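PDB 2IVF: ethylbenzene dehydrogenase beta-subunit from Aromatoleum aromaticum, which is an iron-sulfur subunit of the dicluster ferredoxin type, holding three SF4 clusters and one F3S cluster beside a heme. Local coordinates for residues N54-Y59 against Y146-C151; I23-C28 against I270-P275. One frame throughout, in Å; residues are numbered along the deposited sequence.

Contact 1: residues N54-Y59 against Y146-C151; sequences NNVTTY and YLARMC. With SF4 (iron/sulfur cluster), chain U; SF4 (iron/sulfur cluster), chain S; SF4 (iron/sulfur cluster), chain T.
Asn55 and Arg149 face each other as an antiparallel hydrogen-bonded pair, and their four backbone groups satisfy one another. Asn55 N gives a nearly straight bond to Arg149 O (2.8 Å, 175° at the hydrogen), and Arg149 N returns one to Asn55 O. Thr57 and Leu147, two residues on and two back respectively, repeat the exchange. Leu147 N reaches Thr57 O at 2.8 Å, whereas Thr57 N lies 3.2 Å from Leu147 O and comes in from above its carbonyl plane. That same Leu147 O takes a second bond from a water, which also bonds Thr57 OG1. With OG1 set between the backbone N and the carbonyl carbon (chi1 56°), the hydroxyl stands where the water can link the two strands.

These are, within this chain, the outer strand 55-59 and the central strand 141-149 of a three-stranded antiparallel sheet, in a subunit whose sequence carries a 4Fe-4S dicluster domain. The face carrying Val56 and Ala148 is turned to SF4 of chain T: Val56 CG2 lies 3.9 Å from Ala148 CB and equally far from S3 of that cluster. Farther along this face, Thr58 OG1 sits at the edge of the Tyr146 ring, near its plane, 3.3 Å from CE1. Both polar ends go to Asp133, Thr58 OG1 to its backbone N and Tyr146 OH to its carboxylate; Tyr146 OH also meets Arg851 of the alpha subunit.

On the opposite face Arg149 sends its guanidinium to Tyr196 O and Tyr68, the latter through a cation-pi contact. Beyond the paired residues, Asn54 and Met150 run side by side next to SF4 of chain U, with Asn54 OD1 3.5 Å from Met150 CG and bonded to Arg235. Cys151 SG binds iron FE4 of SF4 chain S at 2.3 Å.

Contact 2: residues I23-C28 against I270-P275; sequences IDLNKC and IYYVPP. With SF4 (iron/sulfur cluster), chain T.
Ile23 lies beside Tyr272 with both side chains pointing the same way. Its CD1 comes 3.7 Å from ring atom CE2, approaching the ring obliquely, and it also touches Ile270 CG2. Leu25 arrives differently: its CD2 meets the ring edge at CD2 of Tyr272, near the ring plane and 3.8 Å away, while its other methyl packs on Pro275 CD.

Behind these apolar contacts stands a short parallel pairing of strands 19-24 and 270-273. Ile23 N bonds Tyr271 O, Val273 N bonds Ile23 O, and Leu25 N bonds Val273 O in its carbonyl plane. Past Asp24 the first segment turns, and a side chain takes over the pairing: Asn26 ND2 gives a hydrogen bond to Pro274 O (2.9 Å), from above the plane of that carbonyl.

Asp24 holds this amide in position. Its OD1 accepts from Asn26 N at 2.9 Å, which makes an Asx turn, and from Asn26 ND2 at 3.1 Å on its syn lone pair. The carboxylate is carried there by CG lying anti to the backbone N (chi1 -174°), which also lays OD1 against Val273 CB. Farther out, Asp24 OD2 bonds Tyr273 of the alpha subunit, and Met276 N bonds Asn26 OD1. Helix 306-321 packs on Val273 and Pro274.

The turn leads straight into Cys28, whose SG binds iron FE1 of SF4 chain T at 2.3 Å. Two N-H donors on Asp24 OD1 and the hydroxyl of Tyr273 of the alpha subunit at OD2 would be expected to stabilise the carboxylate in its charged form. The Asx turn, together with the bond from Lys27 N to Asp24 O, is consistent with holding the backbone in shape just ahead of this cluster ligand.

How the contacts relate
The two contacts lie with their centres about 11 Å apart and belong to different sheets: contact 1 joins two strands of a three-stranded antiparallel sheet, contact 2 the two middle strands of a four-stranded mixed one. Along the chain the order is 23-28, 54-59, 146-151, 270-275, so contact 1 is nested within the loop that contact 2 closes. They meet directly, with a probable hydrogen bond between Tyr272 OH and Ala148 O and with Leu25 packed against the backbone of Tyr146. SF4 of chain T touches both, bound through Cys28 and lined by Val56 and Ala148, so the loop after strand 19-24 and the sheet of strand 55-59 line one cluster pocket.

Contact 1: residues N54-Y59 against Y146-C151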
ATOM      1  N   ASN B  54      13.048  -3.589 -12.201  1.00 24.79           N
ATOM      2  CA  ASN B  54      11.713  -4.101 -12.198  1.00 24.28           C
ATOM      3  C   ASN B  54      10.828  -2.899 -12.045  1.00 24.81           C
ATOM      4  O   ASN B  54      10.979  -2.109 -11.092  1.00 22.13           O
ATOM      5  CB  ASN B  54      11.430  -5.063 -11.044  1.00 25.04           C
ATOM      6  CG  ASN B  54       9.999  -5.535 -11.067  1.00 24.95           C
ATOM      7  OD1 ASN B  54       9.726  -6.645 -11.480  1.00 26.41           O
ATOM      8  ND2 ASN B  54       9.053  -4.654 -10.670  1.00 22.41           N
ATOM      9  N   ASN B  55       9.961  -2.714 -13.031  1.00 23.86           N
ATOM     10  CA  ASN B  55       9.062  -1.584 -13.007  1.00 23.71           C
ATOM     11  C   ASN B  55       7.621  -2.028 -13.190  1.00 24.36           C
ATOM     12  O   ASN B  55       7.342  -3.007 -13.882  1.00 24.35           O
ATOM     13  CB  ASN B  55       9.442  -0.535 -14.057  1.00 23.35           C
ATOM     14  CG  ASN B  55       9.655  -1.110 -15.398  1.00 22.54           C
ATOM     15  OD1 ASN B  55      10.792  -1.520 -15.739  1.00 26.51           O
ATOM     16  ND2 ASN B  55       8.632  -1.106 -16.200  1.00 16.88           N
ATOM     17  N   VAL B  56       6.715  -1.303 -12.570  1.00 23.70           N
ATOM     18  CA  VAL B  56       5.284  -1.620 -12.702  1.00 23.92           C
ATOM     19  C   VAL B  56       4.493  -0.371 -12.919  1.00 23.79           C
ATOM     20  O   VAL B  56       4.588   0.564 -12.142  1.00 23.62           O
ATOM     21  CB  VAL B  56       4.704  -2.357 -11.485  1.00 23.76           C
ATOM     22  CG1 VAL B  56       3.313  -2.794 -11.810  1.00 22.72           C
ATOM     23  CG2 VAL B  56       5.552  -3.549 -11.049  1.00 23.25           C
ATOM     24  N   THR B  57       3.757  -0.309 -14.027  1.00 25.10           N
ATOM     25  CA  THR B  57       2.943   0.862 -14.281  1.00 24.30           C
ATOM     26  C   THR B  57       1.566   0.449 -14.729  1.00 24.39           C
ATOM     27  O   THR B  57       1.314  -0.697 -15.048  1.00 23.22           O
ATOM     28  CB  THR B  57       3.581   1.768 -15.368  1.00 24.72           C
ATOM     29  OG1 THR B  57       3.787   1.001 -16.559  1.00 24.25           O
ATOM     30  CG2 THR B  57       4.949   2.365 -14.869  1.00 23.56           C
ATOM     31  N   THR B  58       0.691   1.422 -14.789  1.00 24.28           N
ATOM     32  CA  THR B  58      -0.703   1.164 -15.145  1.00 24.57           C
ATOM     33  C   THR B  58      -0.789   1.225 -16.676  1.00 24.27           C
ATOM     34  O   THR B  58      -0.107   2.038 -17.323  1.00 24.52           O
ATOM     35  CB  THR B  58      -1.657   2.153 -14.437  1.00 24.35           C
ATOM     36  OG1 THR B  58      -1.527   1.991 -13.003  1.00 23.65           O
ATOM     37  CG2 THR B  58      -3.159   1.966 -14.866  1.00 24.22           C
ATOM     38  N   TYR B  59      -1.534   0.311 -17.251  1.00 24.54           N
ATOM     39  CA  TYR B  59      -1.769   0.303 -18.695  1.00 24.48           C
ATOM     40  C   TYR B  59      -3.272   0.377 -18.982  1.00 23.91           C
ATOM     41  O   TYR B  59      -4.058  -0.292 -18.254  1.00 24.28           O
ATOM     42  CB  TYR B  59      -1.124  -0.931 -19.364  1.00 25.04           C
ATOM     43  CG  TYR B  59      -1.098  -0.730 -20.854  1.00 25.61           C
ATOM     44  CD1 TYR B  59       0.009  -0.165 -21.473  1.00 26.09           C
ATOM     45  CD2 TYR B  59      -2.231  -0.951 -21.614  1.00 25.21           C
ATOM     46  CE1 TYR B  59       0.007   0.109 -22.832  1.00 25.35           C
ATOM     47  CE2 TYR B  59      -2.227  -0.725 -22.976  1.00 23.73           C
ATOM     48  CZ  TYR B  59      -1.102  -0.150 -23.567  1.00 25.61           C
ATOM     49  OH  TYR B  59      -1.081   0.111 -24.905  1.00 26.37           O
ATOM     50  N   TYR B 146      -2.300  -3.712 -14.549  1.00 24.06           N
ATOM     51  CA  TYR B 146      -0.967  -3.340 -14.147  1.00 24.86           C
ATOM     52  C   TYR B 146       0.047  -4.138 -14.920  1.00 24.09           C
ATOM     53  O   TYR B 146      -0.155  -5.346 -15.180  1.00 25.60           O
ATOM     54  CB  TYR B 146      -0.813  -3.510 -12.651  1.00 24.83           C
ATOM     55  CG  TYR B 146      -1.812  -2.687 -11.877  1.00 24.18           C
ATOM     56  CD1 TYR B 146      -1.682  -1.304 -11.825  1.00 25.82           C
ATOM     57  CD2 TYR B 146      -2.860  -3.282 -11.179  1.00 24.68           C
ATOM     58  CE1 TYR B 146      -2.600  -0.527 -11.137  1.00 23.44           C
ATOM     59  CE2 TYR B 146      -3.789  -2.497 -10.425  1.00 26.92           C
ATOM     60  CZ  TYR B 146      -3.626  -1.124 -10.416  1.00 26.48           C
ATOM     61  OH  TYR B 146      -4.513  -0.354  -9.701  1.00 25.80           O
ATOM     62  N   LEU B 147       1.127  -3.473 -15.334  1.00 23.21           N
ATOM     63  CA  LEU B 147       2.056  -4.084 -16.254  1.00 23.57           C
ATOM     64  C   LEU B 147       3.480  -4.024 -15.705  1.00 23.90           C
ATOM     65  O   LEU B 147       4.127  -2.961 -15.717  1.00 23.91           O
ATOM     66  CB  LEU B 147       1.969  -3.377 -17.601  1.00 23.55           C
ATOM     67  CG  LEU B 147       2.924  -3.921 -18.691  1.00 23.46           C
ATOM     68  CD1 LEU B 147       2.662  -5.417 -18.929  1.00 26.02           C
ATOM     69  CD2 LEU B 147       2.812  -3.111 -20.030  1.00 24.77           C
ATOM     70  N   ALA B 148       3.915  -5.174 -15.189  1.00 24.21           N
ATOM     71  CA  ALA B 148       5.253  -5.390 -14.680  1.00 23.88           C
ATOM     72  C   ALA B 148       6.188  -5.712 -15.799  1.00 24.40           C
ATOM     73  O   ALA B 148       5.863  -6.487 -16.723  1.00 24.48           O
ATOM     74  CB  ALA B 148       5.284  -6.517 -13.596  1.00 24.34           C
ATOM     75  N   ARG B 149       7.369  -5.116 -15.724  1.00 24.53           N
ATOM     76  CA  ARG B 149       8.349  -5.268 -16.752  1.00 24.03           C
ATOM     77  C   ARG B 149       9.746  -5.282 -16.153  1.00 24.04           C
ATOM     78  O   ARG B 149      10.007  -4.628 -15.141  1.00 24.13           O
ATOM     79  CB  ARG B 149       8.245  -4.136 -17.770  1.00 24.46           C
ATOM     80  CG  ARG B 149       6.947  -4.134 -18.592  1.00 25.75           C
ATOM     81  CD  ARG B 149       6.833  -2.909 -19.427  1.00 25.87           C
ATOM     82  NE  ARG B 149       8.004  -2.930 -20.279  1.00 26.04           N
ATOM     83  CZ  ARG B 149       8.824  -1.920 -20.505  1.00 28.37           C
ATOM     84  NH1 ARG B 149       8.610  -0.732 -19.999  1.00 27.42           N
ATOM     85  NH2 ARG B 149       9.896  -2.117 -21.261  1.00 26.54           N
ATOM     86  N   MET B 150      10.633  -5.993 -16.817  1.00 24.47           N
ATOM     87  CA  MET B 150      12.046  -5.972 -16.493  1.00 24.78           C
ATOM     88  C   MET B 150      12.779  -6.117 -17.819  1.00 24.79           C
ATOM     89  O   MET B 150      12.150  -6.083 -18.885  1.00 25.97           O
ATOM     90  CB  MET B 150      12.432  -7.156 -15.578  1.00 25.81           C
ATOM     91  CG  MET B 150      11.555  -7.412 -14.407  1.00 28.45           C
ATOM     92  SD  MET B 150      10.132  -8.493 -14.710  1.00 30.87           S
ATOM     93  CE  MET B 150      10.990 -10.095 -14.715  1.00 29.02           C
ATOM     94  N   CYS B 151      14.086  -6.347 -17.772  1.00 23.54           N
ATOM     95  CA  CYS B 151      14.802  -6.659 -19.008  1.00 23.74           C
ATOM     96  C   CYS B 151      14.306  -8.021 -19.460  1.00 23.94           C
ATOM     97  O   CYS B 151      14.115  -8.924 -18.653  1.00 26.29           O
ATOM     98  CB  CYS B 151      16.310  -6.661 -18.837  1.00 22.21           C
ATOM     99  SG  CYS B 151      17.214  -7.521 -20.142  1.00 22.56           S
TER
HETATM  100 FE1  SF4 U1359      16.079  -8.239 -12.635  1.00 24.74          FE
HETATM  101 FE2  SF4 U1359      15.777  -6.811 -10.450  1.00 24.78          FE
HETATM  102 FE3  SF4 U1359      14.014  -8.760 -11.019  1.00 26.01          FE
HETATM  103 FE4  SF4 U1359      16.478  -9.459 -10.194  1.00 23.99          FE
HETATM  104  S1  SF4 U1359      14.893  -8.356  -8.957  1.00 24.55           S
HETATM  105  S2  SF4 U1359      15.398 -10.316 -12.006  1.00 24.48           S
HETATM  106  S3  SF4 U1359      17.770  -7.758 -11.123  1.00 23.52           S
HETATM  107  S4  SF4 U1359      14.390  -6.782 -12.216  1.00 24.40           S
HETATM  108 FE1  SF4 S1357      16.652  -4.405 -23.935  1.00 22.83          FE
HETATM  109 FE2  SF4 S1357      18.874  -5.782 -24.232  1.00 23.91          FE
HETATM  110 FE3  SF4 S1357      16.446  -6.993 -24.641  1.00 22.80          FE
HETATM  111 FE4  SF4 S1357      17.189  -6.305 -22.093  1.00 24.21          FE
HETATM  112  S1  SF4 S1357      18.209  -7.857 -23.471  1.00 23.95           S
HETATM  113  S2  SF4 S1357      15.159  -5.901 -23.114  1.00 23.92           S
HETATM  114  S3  SF4 S1357      18.401  -4.430 -22.483  1.00 21.53           S
HETATM  115  S4  SF4 S1357      17.379  -5.318 -25.921  1.00 22.74           S
HETATM  116 FE1  SF4 T1358       2.104  -7.294  -9.757  1.00 24.06          FE
HETATM  117 FE2  SF4 T1358       4.682  -6.885  -8.918  1.00 25.50          FE
HETATM  118 FE3  SF4 T1358       3.323  -9.112  -8.259  1.00 24.60          FE
HETATM  119 FE4  SF4 T1358       2.598  -6.804  -7.053  1.00 24.60          FE
HETATM  120  S1  SF4 T1358       4.589  -7.839  -6.846  1.00 24.68           S
HETATM  121  S2  SF4 T1358       1.214  -8.397  -7.947  1.00 24.44           S
HETATM  122  S3  SF4 T1358       2.951  -5.383  -8.806  1.00 24.86           S
HETATM  123  S4  SF4 T1358       3.947  -8.457 -10.391  1.00 25.58           S
HETATM  124  O   HOH W   1       5.905  -0.972 -16.548  1.00 15.91           O

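Contact 2: residues I23-C28 against I270-P275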
ATOM      1  N   ILE B  23       4.548 -13.609 -16.531  1.00 22.88           N
ATOM      2  CA  ILE B  23       3.834 -12.675 -15.632  1.00 22.78           C
ATOM      3  C   ILE B  23       2.370 -12.722 -15.981  1.00 22.84           C
ATOM      4  O   ILE B  23       2.007 -12.485 -17.123  1.00 21.75           O
ATOM      5  CB  ILE B  23       4.338 -11.231 -15.837  1.00 23.66           C
ATOM      6  CG1 ILE B  23       5.859 -11.203 -15.570  1.00 23.55           C
ATOM      7  CG2 ILE B  23       3.486 -10.202 -15.030  1.00 24.85           C
ATOM      8  CD1 ILE B  23       6.558  -9.828 -15.716  1.00 23.32           C
ATOM      9  N   ASP B  24       1.528 -13.070 -15.019  1.00 23.63           N
ATOM     10  CA  ASP B  24       0.097 -13.277 -15.281  1.00 22.67           C
ATOM     11  C   ASP B  24      -0.603 -11.984 -14.979  1.00 24.26           C
ATOM     12  O   ASP B  24      -0.827 -11.657 -13.828  1.00 23.61           O
ATOM     13  CB  ASP B  24      -0.476 -14.403 -14.409  1.00 24.21           C
ATOM     14  CG  ASP B  24      -1.909 -14.733 -14.767  1.00 23.32           C
ATOM     15  OD1 ASP B  24      -2.577 -13.884 -15.449  1.00 23.16           O
ATOM     16  OD2 ASP B  24      -2.383 -15.814 -14.354  1.00 25.18           O
ATOM     17  N   LEU B  25      -1.046 -11.282 -16.017  1.00 23.67           N
ATOM     18  CA  LEU B  25      -1.627  -9.965 -15.813  1.00 23.23           C
ATOM     19  C   LEU B  25      -2.975 -10.039 -15.169  1.00 23.80           C
ATOM     20  O   LEU B  25      -3.443  -9.028 -14.642  1.00 24.21           O
ATOM     21  CB  LEU B  25      -1.709  -9.203 -17.120  1.00 23.69           C
ATOM     22  CG  LEU B  25      -0.336  -8.978 -17.767  1.00 24.89           C
ATOM     23  CD1 LEU B  25      -0.447  -8.321 -19.092  1.00 25.85           C
ATOM     24  CD2 LEU B  25       0.574  -8.115 -16.824  1.00 25.13           C
ATOM     25  N   ASN B  26      -3.621 -11.202 -15.215  1.00 22.24           N
ATOM     26  CA  ASN B  26      -4.865 -11.357 -14.452  1.00 22.75           C
ATOM     27  C   ASN B  26      -4.689 -11.267 -12.962  1.00 22.27           C
ATOM     28  O   ASN B  26      -5.637 -10.921 -12.231  1.00 22.66           O
ATOM     29  CB  ASN B  26      -5.513 -12.679 -14.828  1.00 21.42           C
ATOM     30  CG  ASN B  26      -5.906 -12.686 -16.219  1.00 24.09           C
ATOM     31  OD1 ASN B  26      -6.887 -11.997 -16.587  1.00 24.43           O
ATOM     32  ND2 ASN B  26      -5.112 -13.364 -17.072  1.00 22.26           N
ATOM     33  N   LYS B  27      -3.511 -11.626 -12.489  1.00 21.61           N
ATOM     34  CA  LYS B  27      -3.252 -11.732 -11.059  1.00 23.17           C
ATOM     35  C   LYS B  27      -2.589 -10.501 -10.479  1.00 23.22           C
ATOM     36  O   LYS B  27      -2.521 -10.380  -9.261  1.00 24.10           O
ATOM     37  CB  LYS B  27      -2.411 -12.990 -10.746  1.00 21.83           C
ATOM     38  CG  LYS B  27      -3.146 -14.309 -11.117  1.00 22.58           C
ATOM     39  CD  LYS B  27      -2.320 -15.563 -10.773  1.00 23.05           C
ATOM     40  CE  LYS B  27      -2.523 -15.986  -9.317  1.00 22.43           C
ATOM     41  NZ  LYS B  27      -1.665 -17.143  -8.901  1.00 22.26           N
ATOM     42  N   CYS B  28      -2.053  -9.618 -11.336  1.00 23.00           N
ATOM     43  CA  CYS B  28      -1.266  -8.518 -10.870  1.00 22.84           C
ATOM     44  C   CYS B  28      -2.145  -7.461 -10.268  1.00 23.36           C
ATOM     45  O   CYS B  28      -3.128  -7.071 -10.851  1.00 21.84           O
ATOM     46  CB  CYS B  28      -0.366  -7.897 -11.960  1.00 21.91           C
ATOM     47  SG  CYS B  28       0.609  -6.556 -11.307  1.00 24.17           S
ATOM     48  N   ILE B 270      10.488 -12.507 -21.568  1.00 23.96           N
ATOM     49  CA  ILE B 270       9.414 -12.451 -20.606  1.00 24.38           C
ATOM     50  C   ILE B 270       8.082 -12.620 -21.350  1.00 24.62           C
ATOM     51  O   ILE B 270       7.910 -12.085 -22.446  1.00 24.77           O
ATOM     52  CB  ILE B 270       9.448 -11.143 -19.856  1.00 24.47           C
ATOM     53  CG1 ILE B 270      10.785 -11.084 -19.058  1.00 25.32           C
ATOM     54  CG2 ILE B 270       8.224 -11.039 -18.905  1.00 23.28           C
ATOM     55  CD1 ILE B 270      10.988  -9.724 -18.339  1.00 23.86           C
ATOM     56  N   TYR B 271       7.153 -13.367 -20.745  1.00 23.89           N
ATOM     57  CA  TYR B 271       5.897 -13.698 -21.396  1.00 23.61           C
ATOM     58  C   TYR B 271       4.758 -13.392 -20.457  1.00 23.64           C
ATOM     59  O   TYR B 271       4.828 -13.675 -19.271  1.00 23.05           O
ATOM     60  CB  TYR B 271       5.882 -15.147 -21.855  1.00 24.06           C
ATOM     61  CG  TYR B 271       7.041 -15.483 -22.754  1.00 22.42           C
ATOM     62  CD1 TYR B 271       8.299 -15.780 -22.226  1.00 23.05           C
ATOM     63  CD2 TYR B 271       6.885 -15.514 -24.140  1.00 24.41           C
ATOM     64  CE1 TYR B 271       9.376 -16.068 -23.076  1.00 22.77           C
ATOM     65  CE2 TYR B 271       7.937 -15.783 -24.973  1.00 25.04           C
ATOM     66  CZ  TYR B 271       9.168 -16.078 -24.449  1.00 25.06           C
ATOM     67  OH  TYR B 271      10.142 -16.356 -25.355  1.00 25.52           O
ATOM     68  N   TYR B 272       3.705 -12.845 -21.024  1.00 23.80           N
ATOM     69  CA  TYR B 272       2.608 -12.295 -20.263  1.00 22.39           C
ATOM     70  C   TYR B 272       1.313 -13.031 -20.585  1.00 23.04           C
ATOM     71  O   TYR B 272       1.015 -13.294 -21.741  1.00 21.86           O
ATOM     72  CB  TYR B 272       2.419 -10.828 -20.628  1.00 23.67           C
ATOM     73  CG  TYR B 272       3.538  -9.958 -20.157  1.00 22.87           C
ATOM     74  CD1 TYR B 272       4.680  -9.783 -20.949  1.00 24.50           C
ATOM     75  CD2 TYR B 272       3.446  -9.255 -18.964  1.00 23.20           C
ATOM     76  CE1 TYR B 272       5.699  -8.968 -20.523  1.00 23.95           C
ATOM     77  CE2 TYR B 272       4.472  -8.474 -18.510  1.00 24.49           C
ATOM     78  CZ  TYR B 272       5.590  -8.325 -19.288  1.00 22.95           C
ATOM     79  OH  TYR B 272       6.606  -7.512 -18.872  1.00 24.40           O
ATOM     80  N   VAL B 273       0.606 -13.448 -19.543  1.00 22.54           N
ATOM     81  CA  VAL B 273      -0.789 -13.935 -19.682  1.00 22.58           C
ATOM     82  C   VAL B 273      -1.662 -12.682 -19.733  1.00 22.35           C
ATOM     83  O   VAL B 273      -1.710 -11.886 -18.766  1.00 22.54           O
ATOM     84  CB  VAL B 273      -1.243 -14.846 -18.529  1.00 22.19           C
ATOM     85  CG1 VAL B 273      -2.628 -15.418 -18.831  1.00 22.79           C
ATOM     86  CG2 VAL B 273      -0.211 -15.995 -18.298  1.00 24.06           C
ATOM     87  N   PRO B 274      -2.347 -12.478 -20.868  1.00 22.91           N
ATOM     88  CA  PRO B 274      -3.072 -11.230 -21.004  1.00 23.17           C
ATOM     89  C   PRO B 274      -4.308 -11.223 -20.101  1.00 23.40           C
ATOM     90  O   PRO B 274      -4.869 -12.292 -19.770  1.00 23.16           O
ATOM     91  CB  PRO B 274      -3.448 -11.211 -22.495  1.00 23.75           C
ATOM     92  CG  PRO B 274      -3.567 -12.618 -22.896  1.00 25.01           C
ATOM     93  CD  PRO B 274      -2.479 -13.316 -22.085  1.00 22.93           C
ATOM     94  N   PRO B 275      -4.771 -10.012 -19.760  1.00 25.22           N
ATOM     95  CA  PRO B 275      -5.876  -9.852 -18.874  1.00 24.85           C
ATOM     96  C   PRO B 275      -7.199 -10.110 -19.541  1.00 24.79           C
ATOM     97  O   PRO B 275      -7.468  -9.589 -20.630  1.00 25.05           O
ATOM     98  CB  PRO B 275      -5.770  -8.385 -18.440  1.00 25.37           C
ATOM     99  CG  PRO B 275      -5.209  -7.686 -19.580  1.00 26.11           C
ATOM    100  CD  PRO B 275      -4.270  -8.711 -20.249  1.00 25.62           C
TER
HETATM  101 FE1  SF4 T1358       2.104  -7.294  -9.757  1.00 24.06          FE
HETATM  102 FE2  SF4 T1358       4.682  -6.885  -8.918  1.00 25.50          FE
HETATM  103 FE3  SF4 T1358       3.323  -9.112  -8.259  1.00 24.60          FE
HETATM  104 FE4  SF4 T1358       2.598  -6.804  -7.053  1.00 24.60          FE
HETATM  105  S1  SF4 T1358       4.589  -7.839  -6.846  1.00 24.68           S
HETATM  106  S2  SF4 T1358       1.214  -8.397  -7.947  1.00 24.44           S
HETATM  107  S3  SF4 T1358       2.951  -5.383  -8.806  1.00 24.86           S
HETATM  108  S4  SF4 T1358       3.947  -8.457 -10.391  1.00 25.58           S